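Local coordinates for protein beta-glucoside kinase (Listeria monocytogenes, PDB 4HTL) that phosphorylates cellobiose with ATP to give cellobiose 6'-phosphate, and may also regulate transcription of the cellobiose-PTS operon, at residues 81-84 and 85-89. Residues are numbered along the deposited sequence; the frame is centred on the assembly and turned at random.
Sequences IRRF and DNFNL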
ATOM      1  N   ILE A  81      11.403 -15.638  15.855  1.00 45.12           N
ATOM      2  CA  ILE A  81      12.541 -15.783  16.757  1.00 42.82           C
ATOM      3  C   ILE A  81      12.355 -14.866  17.960  1.00 45.26           C
ATOM      4  O   ILE A  81      12.793 -13.709  17.946  1.00 40.05           O
ATOM      5  CB  ILE A  81      13.866 -15.451  16.014  1.00 38.14           C
ATOM      6  CG1 ILE A  81      13.925 -16.183  14.666  1.00 41.81           C
ATOM      7  CG2 ILE A  81      15.097 -15.807  16.847  1.00 39.20           C
ATOM      8  CD1 ILE A  81      15.039 -15.682  13.809  1.00 41.31           C
ATOM      9  N   ARG A  82      11.695 -15.381  19.001  1.00 41.80           N
ATOM     10  CA  ARG A  82      11.425 -14.580  20.212  1.00 44.23           C
ATOM     11  C   ARG A  82      12.728 -14.042  20.835  1.00 40.59           C
ATOM     12  O   ARG A  82      12.742 -12.953  21.411  1.00 43.42           O
ATOM     13  CB  ARG A  82      10.646 -15.384  21.276  1.00 48.68           C
ATOM     14  CG  ARG A  82       9.223 -15.787  20.915  1.00 58.18           C
ATOM     15  CD  ARG A  82       8.224 -14.636  21.068  1.00 59.40           C
ATOM     16  NE  ARG A  82       8.536 -13.560  20.138  1.00 51.55           N
ATOM     17  CZ  ARG A  82       8.284 -13.586  18.824  1.00 51.74           C
ATOM     18  NH1 ARG A  82       7.663 -14.630  18.267  1.00 44.38           N
ATOM     19  NH2 ARG A  82       8.660 -12.558  18.055  1.00 47.51           N
ATOM     20  N   ARG A  83      13.818 -14.799  20.713  1.00 39.64           N
ATOM     21  CA  ARG A  83      15.112 -14.369  21.252  1.00 37.32           C
ATOM     22  C   ARG A  83      15.602 -13.029  20.674  1.00 35.59           C
ATOM     23  O   ARG A  83      16.384 -12.313  21.314  1.00 36.24           O
ATOM     24  CB  ARG A  83      16.184 -15.479  21.061  1.00 43.69           C
ATOM     25  CG  ARG A  83      17.640 -15.093  21.370  1.00 48.17           C
ATOM     26  CD  ARG A  83      17.939 -14.860  22.852  1.00 54.71           C
ATOM     27  NE  ARG A  83      19.337 -14.456  23.039  1.00 53.89           N
ATOM     28  CZ  ARG A  83      19.804 -13.204  22.984  1.00 57.59           C
ATOM     29  NH1 ARG A  83      18.998 -12.172  22.747  1.00 54.45           N
ATOM     30  NH2 ARG A  83      21.101 -12.975  23.168  1.00 52.51           N
ATOM     31  N   PHE A  84      15.147 -12.695  19.469  1.00 38.48           N
ATOM     32  CA  PHE A  84      15.579 -11.486  18.808  1.00 31.84           C
ATOM     33  C   PHE A  84      14.609 -10.302  19.037  1.00 32.39           C
ATOM     34  O   PHE A  84      14.858  -9.213  18.531  1.00 29.65           O
ATOM     35  CB  PHE A  84      15.769 -11.740  17.299  1.00 31.55           C
ATOM     36  CG  PHE A  84      16.929 -12.644  16.934  1.00 29.76           C
ATOM     37  CD1 PHE A  84      17.840 -13.113  17.880  1.00 31.13           C
ATOM     38  CD2 PHE A  84      17.112 -13.035  15.615  1.00 28.73           C
ATOM     39  CE1 PHE A  84      18.894 -13.943  17.524  1.00 35.29           C
ATOM     40  CE2 PHE A  84      18.178 -13.849  15.252  1.00 34.32           C
ATOM     41  CZ  PHE A  84      19.069 -14.307  16.212  1.00 32.50           C
ATOM     42  N   ASP A  85      13.524 -10.486  19.788  1.00 34.53           N
ATOM     43  CA  ASP A  85      12.670  -9.327  20.163  1.00 34.66           C
ATOM     44  C   ASP A  85      13.472  -8.298  20.969  1.00 38.08           C
ATOM     45  O   ASP A  85      14.109  -8.636  21.977  1.00 39.16           O
ATOM     46  CB  ASP A  85      11.491  -9.749  21.040  1.00 37.11           C
ATOM     47  CG  ASP A  85      10.471 -10.596  20.322  1.00 32.53           C
ATOM     48  OD1 ASP A  85      10.357 -10.550  19.069  1.00 36.03           O
ATOM     49  OD2 ASP A  85       9.741 -11.308  21.045  1.00 38.20           O
ATOM     50  N   ASN A  86      13.407  -7.041  20.553  1.00 33.65           N
ATOM     51  CA  ASN A  86      14.142  -5.970  21.220  1.00 36.19           C
ATOM     52  C   ASN A  86      15.623  -6.336  21.391  1.00 39.61           C
ATOM     53  O   ASN A  86      16.190  -6.134  22.470  1.00 37.64           O
ATOM     54  CB  ASN A  86      13.498  -5.632  22.588  1.00 43.80           C
ATOM     55  CG  ASN A  86      14.095  -4.398  23.203  1.00 51.79           C
ATOM     56  OD1 ASN A  86      14.470  -3.467  22.493  1.00 52.12           O
ATOM     57  ND2 ASN A  86      14.232  -4.394  24.522  1.00 54.80           N
ATOM     58  N   PHE A  87      16.236  -6.857  20.319  1.00 35.59           N
ATOM     59  CA  PHE A  87      17.634  -7.295  20.337  1.00 30.95           C
ATOM     60  C   PHE A  87      18.415  -6.572  19.262  1.00 29.54           C
ATOM     61  O   PHE A  87      18.047  -6.641  18.086  1.00 31.27           O
ATOM     62  CB  PHE A  87      17.689  -8.800  20.059  1.00 34.34           C
ATOM     63  CG  PHE A  87      19.067  -9.371  20.011  1.00 36.90           C
ATOM     64  CD1 PHE A  87      19.996  -9.108  21.028  1.00 47.05           C
ATOM     65  CD2 PHE A  87      19.434 -10.227  18.979  1.00 34.38           C
ATOM     66  CE1 PHE A  87      21.274  -9.658  20.985  1.00 46.44           C
ATOM     67  CE2 PHE A  87      20.706 -10.789  18.949  1.00 38.89           C
ATOM     68  CZ  PHE A  87      21.626 -10.498  19.943  1.00 43.87           C
ATOM     69  N   ASN A  88      19.490  -5.894  19.644  1.00 32.23           N
ATOM     70  CA  ASN A  88      20.341  -5.265  18.661  1.00 31.56           C
ATOM     71  C   ASN A  88      21.388  -6.255  18.157  1.00 33.51           C
ATOM     72  O   ASN A  88      22.491  -6.357  18.677  1.00 35.68           O
ATOM     73  CB  ASN A  88      20.957  -3.984  19.168  1.00 33.80           C
ATOM     74  CG  ASN A  88      21.458  -3.124  18.036  1.00 32.39           C
ATOM     75  OD1 ASN A  88      22.148  -3.625  17.136  1.00 31.85           O
ATOM     76  ND2 ASN A  88      21.050  -1.855  18.020  1.00 35.86           N
ATOM     77  N   LEU A  89      21.010  -6.952  17.087  1.00 29.93           N
ATOM     78  CA  LEU A  89      21.857  -7.979  16.474  1.00 27.30           C
ATOM     79  C   LEU A  89      23.071  -7.339  15.784  1.00 29.58           C
ATOM     80  O   LEU A  89      24.158  -7.923  15.755  1.00 35.40           O
ATOM     81  CB  LEU A  89      21.046  -8.818  15.501  1.00 29.34           C
ATOM     82  CG  LEU A  89      21.825  -9.887  14.722  1.00 27.59           C
ATOM     83  CD1 LEU A  89      22.563 -10.867  15.632  1.00 31.48           C
ATOM     84  CD2 LEU A  89      20.854 -10.626  13.798  1.00 30.49           C
TER
HETATM   85  O   HOH W   1      15.142 -10.876  23.373  1.00 61.69           O
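One face of the Phe87 ring carries the guanidinium of Arg83, and the opposite face has the backbone N of Leu89 near its rim. The first of these is a cation-pi contact: Arg83 CZ stands 4.5 Å from the Phe87 ring centroid and 15° off its normal, with the guanidinium tilted rather than laid flat. With CG anti to the backbone N and a bend at chi2, the Arg83 chain brings its terminal nitrogens, NH1 and NH2, over the Phe87 face, and a salt bridge from its NE to Asp41 anchors the same group. The Phe84 and Phe87 planes differ by 26°, yet the rings are displaced until little of one lies over the other; Phe84 CD1 meets Phe87 CD2 at 3.5 Å. Ile81 CG2 rests on one face of the Phe84 ring.

The Arg82 guanidinium offers its edge to the Asp85 carboxylate, a side-on, two-pronged salt bridge. Arg82 NE reaches Asp85 OD2 at 2.7 Å, almost straight at 176°, and Arg82 NH2 meets the syn lone pair of Asp85 OD1 at 2.8 Å. Because Gly78 N also bonds to Asp85 OD1, and Gly79 O to Arg82 NH2, both groups are further tied to the preceding loop. In the backbone, Asp85 N donates to Arg82 O at 3.1 Å, and a water bridges Arg83 O and Asp85 O.

Phe87 and Asn86 face Ile75 as a G1 beta bulge, while Asn88 N-caps helix 89-97. The arrangement is thus a 3-10 turn linking strands 74-77 and 87-88 of a small antiparallel sheet in this ROK-family kinase, with Ile81 packed on Ile11 of the probable ATP site.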